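Local coordinates for protein GH127 beta-L-arabinofuranoside (PDB 4QK0) that probably hydrolyses terminal beta-L-arabinofuranosides, releasing L-arabinose from arabinose-containing sugars, as a family GH127 glycoside hydrolase, at residues Arg111-Gln114 / Tyr118-Thr121; Glu56-Ala61 / Phe74-Val79; Asp445-Thr448 / Arg453-Lys456. All coordinates share one frame; numbering follows the deposited sequence.

Interaction 1 of 3, residues Arg111-Gln114 / Tyr118-Thr121; sequences RAQQ and YLNT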
ATOM      1  N   ARG A 111      11.589  44.197  14.040  1.00 30.14           N
ATOM      2  CA  ARG A 111      13.002  44.258  14.539  1.00 31.17           C
ATOM      3  C   ARG A 111      13.879  43.138  14.037  1.00 29.70           C
ATOM      4  O   ARG A 111      15.064  43.300  13.987  1.00 26.64           O
ATOM      5  CB  ARG A 111      13.031  44.320  16.078  1.00 34.38           C
ATOM      6  CG  ARG A 111      12.266  45.545  16.625  1.00 34.13           C
ATOM      7  CD  ARG A 111      12.446  45.738  18.139  1.00 37.88           C
ATOM      8  NE  ARG A 111      12.027  44.598  18.978  1.00 36.47           N
ATOM      9  CZ  ARG A 111      10.774  44.344  19.372  1.00 39.73           C
ATOM     10  NH1 ARG A 111       9.774  45.134  19.020  1.00 45.39           N
ATOM     11  NH2 ARG A 111      10.505  43.277  20.100  1.00 37.73           N
ATOM     12  N   ALA A 112      13.320  41.973  13.663  1.00 32.64           N
ATOM     13  CA  ALA A 112      14.168  40.888  13.098  1.00 28.06           C
ATOM     14  C   ALA A 112      14.485  41.147  11.645  1.00 30.31           C
ATOM     15  O   ALA A 112      15.368  40.524  11.059  1.00 29.97           O
ATOM     16  CB  ALA A 112      13.452  39.554  13.224  1.00 31.18           C
ATOM     17  N   GLN A 113      13.714  42.016  11.000  1.00 33.14           N
ATOM     18  CA  GLN A 113      13.906  42.266   9.547  1.00 30.73           C
ATOM     19  C   GLN A 113      15.255  42.964   9.238  1.00 31.15           C
ATOM     20  O   GLN A 113      15.648  43.924   9.916  1.00 30.30           O
ATOM     21  CB  GLN A 113      12.776  43.143   8.998  1.00 31.38           C
ATOM     22  CG  GLN A 113      12.823  43.306   7.483  1.00 31.90           C
ATOM     23  CD  GLN A 113      11.590  43.993   6.953  1.00 30.67           C
ATOM     24  OE1 GLN A 113      11.048  44.827   7.627  1.00 30.99           O
ATOM     25  NE2 GLN A 113      11.093  43.573   5.779  1.00 34.23           N
ATOM     26  N   GLN A 114      15.986  42.440   8.257  1.00 30.51           N
ATOM     27  CA  GLN A 114      17.258  43.010   7.841  1.00 30.83           C
ATOM     28  C   GLN A 114      17.011  44.375   7.173  1.00 32.75           C
ATOM     29  O   GLN A 114      15.920  44.659   6.722  1.00 29.36           O
ATOM     30  CB  GLN A 114      18.000  42.031   6.914  1.00 33.55           C
ATOM     31  CG  GLN A 114      18.544  40.803   7.667  1.00 40.35           C
ATOM     32  CD  GLN A 114      19.298  39.828   6.768  1.00 50.97           C
ATOM     33  OE1 GLN A 114      19.725  40.178   5.668  1.00 49.79           O
ATOM     34  NE2 GLN A 114      19.457  38.566   7.235  1.00 56.09           N
ATOM     35  N   TYR A 118      14.864  41.628   3.828  1.00 30.38           N
ATOM     36  CA  TYR A 118      14.887  40.188   4.133  1.00 30.96           C
ATOM     37  C   TYR A 118      14.496  39.875   5.574  1.00 29.84           C
ATOM     38  O   TYR A 118      15.018  40.472   6.513  1.00 24.96           O
ATOM     39  CB  TYR A 118      16.274  39.652   3.855  1.00 29.06           C
ATOM     40  CG  TYR A 118      16.375  38.161   3.863  1.00 31.48           C
ATOM     41  CD1 TYR A 118      15.902  37.408   2.784  1.00 32.94           C
ATOM     42  CD2 TYR A 118      17.080  37.498   4.873  1.00 30.98           C
ATOM     43  CE1 TYR A 118      16.041  36.017   2.753  1.00 32.53           C
ATOM     44  CE2 TYR A 118      17.230  36.120   4.859  1.00 33.45           C
ATOM     45  CZ  TYR A 118      16.700  35.371   3.800  1.00 34.25           C
ATOM     46  OH  TYR A 118      16.805  34.007   3.782  1.00 31.79           O
ATOM     47  N   LEU A 119      13.547  38.950   5.720  1.00 28.96           N
ATOM     48  CA  LEU A 119      13.064  38.489   7.022  1.00 30.25           C
ATOM     49  C   LEU A 119      13.008  36.940   7.043  1.00 32.71           C
ATOM     50  O   LEU A 119      12.048  36.298   6.512  1.00 32.28           O
ATOM     51  CB  LEU A 119      11.669  38.993   7.252  1.00 29.46           C
ATOM     52  CG  LEU A 119      11.179  39.303   8.666  1.00 29.97           C
ATOM     53  CD1 LEU A 119       9.694  39.094   8.743  1.00 28.47           C
ATOM     54  CD2 LEU A 119      11.871  38.569   9.776  1.00 33.16           C
ATOM     55  N   ASN A 120      14.022  36.341   7.644  1.00 28.68           N
ATOM     56  CA  ASN A 120      14.100  34.869   7.689  1.00 27.68           C
ATOM     57  C   ASN A 120      15.035  34.476   8.804  1.00 26.11           C
ATOM     58  O   ASN A 120      16.227  34.800   8.749  1.00 24.09           O
ATOM     59  CB  ASN A 120      14.587  34.315   6.358  1.00 27.96           C
ATOM     60  CG  ASN A 120      14.573  32.794   6.316  1.00 27.29           C
ATOM     61  OD1 ASN A 120      15.415  32.133   6.911  1.00 26.27           O
ATOM     62  ND2 ASN A 120      13.611  32.239   5.605  1.00 27.53           N
ATOM     63  N   THR A 121      14.499  33.793   9.812  1.00 24.53           N
ATOM     64  CA  THR A 121      15.303  33.475  10.987  1.00 25.33           C
ATOM     65  C   THR A 121      16.403  32.481  10.704  1.00 27.16           C
ATOM     66  O   THR A 121      17.551  32.677  11.125  1.00 26.56           O
ATOM     67  CB  THR A 121      14.449  33.003  12.154  1.00 26.51           C
ATOM     68  OG1 THR A 121      13.731  31.831  11.767  1.00 30.24           O
ATOM     69  CG2 THR A 121      13.482  34.085  12.565  1.00 25.27           C
TER
HETATM   70  O   HOH W   1      15.710  38.213   9.310  1.00 32.73           O
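The turn joining helix 96-112 to helix 122-126 belongs to the helical catalytic domain, probably an (alpha/alpha)6 barrel as in other members of this family, and it doubles back where Q114 meets Y118 and A112 meets L119. Helical backbone geometry ends at A112, and from Q113 the chain reverses. The Q114 N-H then reaches Y118 O at 2.8 Å with an N-H...O angle of 163°, closing the loop at its neck. A water spans the gap between the helix end and the returning chain: it donates to A112 O at 2.9 Å and accepts from N120 N at 3.0 Å, satisfying two backbone atoms of buried residues that do not meet directly. Beside this bridge L119 CD2 lies against A112 CB, 3.9 Å away, while L119 CG lies 4.2 Å from Q113 CB; F58 of helix 54-61 and Y170 of helix 162-177 also touch this leucine. The polar ends of the glutamines are held by other partners, Q113 NE2 by G117 O and I166 O and Q114 NE2 by T124 OG1, while N120 OD1 caps the backbone N of Y123 as the next helix begins. Y118 OH bonds to E140, and R131 and W132 meet its ring by cation-pi and edge-to-face contacts. With CG beside the backbone N (chi1 -71°) and the chain extended beyond it, the Q114 side chain lies alongside that of Y118, pointing the same way. Its amide is turned 56° from the ring and meets it at the edge, near the ring plane, with Q114 NE2 3.5 Å from Y118 CD2.

Interaction 2 of 3, residues Glu56-Ala61 / Phe74-Val79; sequences ENFRIA and FQDSDV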
ATOM      1  N   GLU A  56      10.927  32.405  19.560  1.00 35.35           N
ATOM      2  CA  GLU A  56      12.273  32.542  20.034  1.00 35.47           C
ATOM      3  C   GLU A  56      13.231  32.807  18.883  1.00 30.47           C
ATOM      4  O   GLU A  56      14.136  33.643  18.977  1.00 29.62           O
ATOM      5  CB  GLU A  56      12.668  31.289  20.862  1.00 37.12           C
ATOM      6  CG  GLU A  56      13.972  31.396  21.628  1.00 42.51           C
ATOM      7  CD  GLU A  56      14.031  32.599  22.559  1.00 44.85           C
ATOM      8  OE1 GLU A  56      12.965  33.205  22.884  1.00 51.98           O
ATOM      9  OE2 GLU A  56      15.167  32.950  22.952  1.00 46.62           O
ATOM     10  N   ASN A  57      13.081  32.078  17.789  1.00 33.21           N
ATOM     11  CA  ASN A  57      13.952  32.296  16.632  1.00 30.27           C
ATOM     12  C   ASN A  57      13.917  33.800  16.189  1.00 27.64           C
ATOM     13  O   ASN A  57      14.896  34.300  15.734  1.00 27.07           O
ATOM     14  CB  ASN A  57      13.552  31.413  15.454  1.00 32.04           C
ATOM     15  CG  ASN A  57      13.913  29.929  15.644  1.00 36.29           C
ATOM     16  OD1 ASN A  57      14.820  29.570  16.382  1.00 33.92           O
ATOM     17  ND2 ASN A  57      13.217  29.076  14.904  1.00 36.88           N
ATOM     18  N   PHE A  58      12.765  34.454  16.249  1.00 25.94           N
ATOM     19  CA  PHE A  58      12.674  35.875  15.844  1.00 29.69           C
ATOM     20  C   PHE A  58      13.310  36.779  16.883  1.00 30.99           C
ATOM     21  O   PHE A  58      13.962  37.760  16.542  1.00 29.46           O
ATOM     22  CB  PHE A  58      11.236  36.325  15.640  1.00 27.87           C
ATOM     23  CG  PHE A  58      10.628  35.826  14.373  1.00 29.37           C
ATOM     24  CD1 PHE A  58      10.966  36.389  13.151  1.00 30.37           C
ATOM     25  CD2 PHE A  58       9.718  34.781  14.402  1.00 31.02           C
ATOM     26  CE1 PHE A  58      10.421  35.911  11.972  1.00 33.03           C
ATOM     27  CE2 PHE A  58       9.158  34.314  13.237  1.00 32.09           C
ATOM     28  CZ  PHE A  58       9.518  34.854  12.022  1.00 31.47           C
ATOM     29  N   ARG A  59      13.156  36.420  18.157  1.00 31.77           N
ATOM     30  CA  ARG A  59      13.884  37.103  19.196  1.00 33.12           C
ATOM     31  C   ARG A  59      15.368  37.077  18.948  1.00 30.01           C
ATOM     32  O   ARG A  59      16.042  38.119  19.046  1.00 27.87           O
ATOM     33  CB  ARG A  59      13.625  36.466  20.542  1.00 37.39           C
ATOM     34  CG  ARG A  59      12.343  36.927  21.143  1.00 42.56           C
ATOM     35  CD  ARG A  59      12.395  36.876  22.653  1.00 46.07           C
ATOM     36  NE  ARG A  59      11.030  36.984  23.067  1.00 52.72           N
ATOM     37  CZ  ARG A  59      10.208  35.953  23.216  1.00 56.33           C
ATOM     38  NH1 ARG A  59      10.635  34.699  23.059  1.00 55.46           N
ATOM     39  NH2 ARG A  59       8.952  36.196  23.544  1.00 53.38           N
ATOM     40  N   ILE A  60      15.906  35.882  18.701  1.00 27.11           N
ATOM     41  CA  ILE A  60      17.335  35.763  18.487  1.00 27.29           C
ATOM     42  C   ILE A  60      17.703  36.615  17.302  1.00 25.06           C
ATOM     43  O   ILE A  60      18.667  37.383  17.321  1.00 23.65           O
ATOM     44  CB  ILE A  60      17.735  34.300  18.297  1.00 29.21           C
ATOM     45  CG1 ILE A  60      17.435  33.512  19.600  1.00 29.91           C
ATOM     46  CG2 ILE A  60      19.199  34.194  17.934  1.00 28.51           C
ATOM     47  CD1 ILE A  60      17.506  31.998  19.449  1.00 31.60           C
ATOM     48  N   ALA A  61      16.911  36.513  16.254  1.00 28.00           N
ATOM     49  CA  ALA A  61      17.231  37.234  15.023  1.00 29.69           C
ATOM     50  C   ALA A  61      17.181  38.744  15.237  1.00 27.49           C
ATOM     51  O   ALA A  61      17.845  39.460  14.544  1.00 27.36           O
ATOM     52  CB  ALA A  61      16.275  36.816  13.895  1.00 32.46           C
ATOM     53  N   PHE A  74      11.130  25.965   7.582  1.00 43.82           N
ATOM     54  CA  PHE A  74       9.898  26.736   7.360  1.00 37.29           C
ATOM     55  C   PHE A  74       9.121  27.062   8.643  1.00 33.26           C
ATOM     56  O   PHE A  74       7.921  27.352   8.619  1.00 31.79           O
ATOM     57  CB  PHE A  74       8.971  25.945   6.420  1.00 37.96           C
ATOM     58  CG  PHE A  74       8.749  24.505   6.845  1.00 39.50           C
ATOM     59  CD1 PHE A  74       7.931  24.189   7.922  1.00 42.47           C
ATOM     60  CD2 PHE A  74       9.409  23.466   6.174  1.00 43.26           C
ATOM     61  CE1 PHE A  74       7.758  22.870   8.334  1.00 49.17           C
ATOM     62  CE2 PHE A  74       9.232  22.149   6.561  1.00 42.56           C
ATOM     63  CZ  PHE A  74       8.401  21.844   7.633  1.00 49.14           C
ATOM     64  N   GLN A  75       9.801  27.002   9.761  1.00 34.78           N
ATOM     65  CA  GLN A  75       9.217  27.359  11.052  1.00 38.43           C
ATOM     66  C   GLN A  75       8.567  28.784  11.084  1.00 37.27           C
ATOM     67  O   GLN A  75       7.545  28.985  11.722  1.00 30.71           O
ATOM     68  CB  GLN A  75      10.348  27.267  12.106  1.00 50.18           C
ATOM     69  CG  GLN A  75       9.887  27.011  13.540  1.00 60.23           C
ATOM     70  CD  GLN A  75       9.654  25.538  13.862  1.00 68.84           C
ATOM     71  OE1 GLN A  75       9.790  24.644  13.006  1.00 61.53           O
ATOM     72  NE2 GLN A  75       9.312  25.277  15.108  1.00 65.00           N
ATOM     73  N   ASP A  76       9.192  29.762  10.414  1.00 32.25           N
ATOM     74  CA  ASP A  76       8.666  31.129  10.357  1.00 29.36           C
ATOM     75  C   ASP A  76       7.231  31.148   9.867  1.00 29.52           C
ATOM     76  O   ASP A  76       6.439  31.984  10.290  1.00 26.52           O
ATOM     77  CB  ASP A  76       9.544  32.003   9.442  1.00 30.32           C
ATOM     78  CG  ASP A  76      10.955  32.287  10.023  1.00 33.68           C
ATOM     79  OD1 ASP A  76      11.236  31.946  11.233  1.00 28.60           O
ATOM     80  OD2 ASP A  76      11.819  32.822   9.257  1.00 31.56           O
ATOM     81  N   SER A  77       6.862  30.235   8.960  1.00 28.86           N
ATOM     82  CA  SER A  77       5.491  30.244   8.420  1.00 27.74           C
ATOM     83  C   SER A  77       4.429  29.872   9.439  1.00 25.52           C
ATOM     84  O   SER A  77       3.231  30.186   9.265  1.00 25.09           O
ATOM     85  CB  SER A  77       5.360  29.253   7.266  1.00 29.41           C
ATOM     86  OG  SER A  77       5.531  27.928   7.769  1.00 31.30           O
ATOM     87  N   ASP A  78       4.813  29.151  10.472  1.00 27.24           N
ATOM     88  CA  ASP A  78       3.844  28.832  11.550  1.00 32.09           C
ATOM     89  C   ASP A  78       3.370  30.108  12.269  1.00 26.60           C
ATOM     90  O   ASP A  78       2.211  30.245  12.606  1.00 20.85           O
ATOM     91  CB  ASP A  78       4.474  27.886  12.570  1.00 37.28           C
ATOM     92  CG  ASP A  78       4.547  26.463  12.054  1.00 43.68           C
ATOM     93  OD1 ASP A  78       3.648  26.068  11.269  1.00 47.48           O
ATOM     94  OD2 ASP A  78       5.454  25.721  12.500  1.00 48.08           O
ATOM     95  N   VAL A  79       4.292  31.023  12.492  1.00 25.15           N
ATOM     96  CA  VAL A  79       3.939  32.271  13.124  1.00 28.16           C
ATOM     97  C   VAL A  79       2.998  33.037  12.205  1.00 26.63           C
ATOM     98  O   VAL A  79       2.011  33.625  12.654  1.00 27.93           O
ATOM     99  CB  VAL A  79       5.190  33.096  13.416  1.00 26.73           C
ATOM    100  CG1 VAL A  79       4.815  34.427  14.029  1.00 28.63           C
ATOM    101  CG2 VAL A  79       6.079  32.345  14.373  1.00 32.61           C
TER
HETATM  102  O   HOH W   2      10.644  30.623  13.541  1.00 42.05           O
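Van der Waals contact centres on F58, whose ring reaches from helix 54-61 to the start of helix 76-92. At its edge, close to the ring plane, F58 CE2 meets V79 CG2 at 3.8 Å, the two side chains sliding past one another in opposite directions. The D76 carboxylate lies obliquely to the same ring, their planes 33° apart, with D76 OD1 3.5 Å from F58 CZ. CG of F58 sits beside its own backbone N (chi1 -75°), which sends the ring toward the neighbouring helix. N57 ND2 lies 4.1 Å from Q75 CG, the two side chains crossing at about a right angle; the Q75 amide has its own partner, OE1 accepting from M72 N.

Polar contact between the helices runs through one water. It donates to D76 OD1 at 2.7 Å and accepts a longer bond from N57 ND2 at 3.3 Å. D76 OD1 also takes a hydrogen bond from T121 OG1, so two donors grip this oxygen of a buried carboxylate, and N57 ND2 gives another bond to Y70 O.

The whole is helix packing in the helical catalytic domain, probably an (alpha/alpha)6 barrel: an aromatic side chain of the short helix 54-61 set against V79 of helix 76-92 and against L108, L109 and A112 of helix 96-112.

Interaction 3 of 3, residues Asp445-Thr448 / Arg453-Lys456; sequences DIQT and RSVK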
ATOM      1  N   ASP A 445     -25.652  37.144   7.512  1.00 35.40           N
ATOM      2  CA  ASP A 445     -26.040  38.323   6.779  1.00 38.89           C
ATOM      3  C   ASP A 445     -24.876  39.112   6.243  1.00 37.07           C
ATOM      4  O   ASP A 445     -23.717  38.985   6.677  1.00 36.04           O
ATOM      5  CB  ASP A 445     -27.032  39.189   7.541  1.00 44.82           C
ATOM      6  CG  ASP A 445     -26.548  39.567   8.893  1.00 48.92           C
ATOM      7  OD1 ASP A 445     -25.485  40.204   8.949  1.00 66.00           O
ATOM      8  OD2 ASP A 445     -27.229  39.227   9.872  1.00 54.83           O
ATOM      9  N   ILE A 446     -25.192  39.848   5.188  1.00 35.35           N
ATOM     10  CA  ILE A 446     -24.202  40.628   4.487  1.00 36.90           C
ATOM     11  C   ILE A 446     -24.766  41.996   4.188  1.00 37.11           C
ATOM     12  O   ILE A 446     -25.934  42.155   3.845  1.00 37.14           O
ATOM     13  CB  ILE A 446     -23.716  39.960   3.204  1.00 36.16           C
ATOM     14  CG1 ILE A 446     -22.729  40.875   2.492  1.00 36.38           C
ATOM     15  CG2 ILE A 446     -24.884  39.582   2.299  1.00 38.12           C
ATOM     16  CD1 ILE A 446     -22.018  40.227   1.339  1.00 38.28           C
ATOM     17  N   GLN A 447     -23.902  42.972   4.382  1.00 42.26           N
ATOM     18  CA  GLN A 447     -24.182  44.369   4.125  1.00 44.62           C
ATOM     19  C   GLN A 447     -23.256  44.741   2.982  1.00 40.95           C
ATOM     20  O   GLN A 447     -22.058  44.715   3.136  1.00 45.56           O
ATOM     21  CB  GLN A 447     -23.840  45.188   5.383  1.00 48.40           C
ATOM     22  CG  GLN A 447     -23.875  46.693   5.174  1.00 57.59           C
ATOM     23  CD  GLN A 447     -25.265  47.162   4.820  1.00 61.12           C
ATOM     24  OE1 GLN A 447     -25.490  47.672   3.720  1.00 71.52           O
ATOM     25  NE2 GLN A 447     -26.223  46.944   5.737  1.00 60.88           N
ATOM     26  N   THR A 448     -23.791  45.079   1.832  1.00 39.61           N
ATOM     27  CA  THR A 448     -22.945  45.245   0.656  1.00 39.02           C
ATOM     28  C   THR A 448     -23.464  46.419  -0.166  1.00 46.44           C
ATOM     29  O   THR A 448     -24.446  47.048   0.199  1.00 44.15           O
ATOM     30  CB  THR A 448     -22.906  43.913  -0.134  1.00 40.85           C
ATOM     31  OG1 THR A 448     -22.028  43.990  -1.273  1.00 44.90           O
ATOM     32  CG2 THR A 448     -24.274  43.499  -0.592  1.00 41.36           C
ATOM     33  N   ARG A 453     -25.562  51.345  -4.268  1.00 70.46           N
ATOM     34  CA  ARG A 453     -26.588  51.426  -3.248  1.00 73.45           C
ATOM     35  C   ARG A 453     -26.394  50.357  -2.176  1.00 61.62           C
ATOM     36  O   ARG A 453     -26.033  49.195  -2.466  1.00 59.54           O
ATOM     37  CB  ARG A 453     -27.924  51.210  -3.934  1.00 90.57           C
ATOM     38  CG  ARG A 453     -29.175  51.234  -3.053  1.00 94.96           C
ATOM     39  CD  ARG A 453     -30.147  50.225  -3.599  1.00104.60           C
ATOM     40  NE  ARG A 453     -29.887  50.246  -5.037  1.00121.16           N
ATOM     41  CZ  ARG A 453     -29.933  49.198  -5.824  1.00126.03           C
ATOM     42  NH1 ARG A 453     -29.637  49.303  -7.126  1.00120.27           N
ATOM     43  NH2 ARG A 453     -30.284  48.053  -5.291  1.00138.87           N
ATOM     44  N   SER A 454     -26.721  50.737  -0.956  1.00 49.44           N
ATOM     45  CA  SER A 454     -26.585  49.866   0.167  1.00 51.68           C
ATOM     46  C   SER A 454     -27.686  48.785   0.269  1.00 48.36           C
ATOM     47  O   SER A 454     -28.876  49.099   0.225  1.00 44.48           O
ATOM     48  CB  SER A 454     -26.583  50.698   1.425  1.00 50.92           C
ATOM     49  OG  SER A 454     -26.719  49.859   2.542  1.00 51.96           O
ATOM     50  N   VAL A 455     -27.270  47.510   0.390  1.00 39.55           N
ATOM     51  CA  VAL A 455     -28.216  46.381   0.418  1.00 38.48           C
ATOM     52  C   VAL A 455     -27.865  45.388   1.507  1.00 38.05           C
ATOM     53  O   VAL A 455     -26.718  44.962   1.624  1.00 34.15           O
ATOM     54  CB  VAL A 455     -28.248  45.604  -0.912  1.00 37.16           C
ATOM     55  CG1 VAL A 455     -29.308  44.515  -0.872  1.00 35.26           C
ATOM     56  CG2 VAL A 455     -28.513  46.545  -2.060  1.00 39.66           C
ATOM     57  N   LYS A 456     -28.872  45.025   2.279  1.00 37.51           N
ATOM     58  CA  LYS A 456     -28.732  44.094   3.347  1.00 40.84           C
ATOM     59  C   LYS A 456     -29.405  42.772   2.927  1.00 41.25           C
ATOM     60  O   LYS A 456     -30.568  42.730   2.510  1.00 35.14           O
ATOM     61  CB  LYS A 456     -29.361  44.671   4.605  1.00 44.45           C
ATOM     62  CG  LYS A 456     -28.748  44.170   5.888  1.00 57.69           C
ATOM     63  CD  LYS A 456     -29.500  42.960   6.402  1.00 71.96           C
ATOM     64  CE  LYS A 456     -28.885  42.387   7.679  1.00 78.96           C
ATOM     65  NZ  LYS A 456     -29.512  42.909   8.931  1.00 78.68           N
TER
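T448 and V455 form a hydrogen-bonded antiparallel pair, satisfying each other's backbone twice: T448 N gives to V455 O, and V455 N to T448 O, both at 2.9 Å. On the opposite face Q447 and K456 make the non-hydrogen-bonded pair, and their outward backbone groups are used by the flanking strands, Q447 with N15 and K456 with S474. The segments are the two arms of a beta hairpin, strands 444-450 and 453-461, inside an antiparallel sheet that strand 15-18, from the start of the chain, completes at one edge. Bent at chi2 (64°), the Q447 side chain turns toward the other arm, where its OE1 accepts from S454 OG at 2.8 Å, the donor tilted 27° from the carbonyl plane. An alanine in place of S454 lacks this hydroxyl, and the Q447 amide is likely to be freer to turn. Q447 NE2 lies across the K456 chain, 3.8 Å from CG of K456. Further along, K456 CE packs on D445 CB at 3.7 Å, yet K456 NZ stays 4.4 Å from D445 OD2, too far for a salt bridge; D445 OD1 accepts from N17 ND2. The T448 hydroxyl is hydrogen-bonded to Q431 OE1.

In the fold
Interactions 1 and 2 are neighbours in the catalytic domain, their centres 9 Å apart; interaction 3 lies in the middle domain, with its centre 41 Å from either. Along the chain they follow in series, 56-61 with 74-79 closing before 111-114 with 118-121 opens, and the hairpin coming much later. Helices 76-92 and 96-112 are consecutive, and T121 of interaction 1 packs its CG2 on the F58 ring and on N57 O of interaction 2, while N120 CA rests on D76 OD2. The first two contacts therefore form one continuous buried patch among the helices, whereas the third, about 27 Å from interaction 2 at the nearest atoms, helps build a beta sheet that includes strand 15-18.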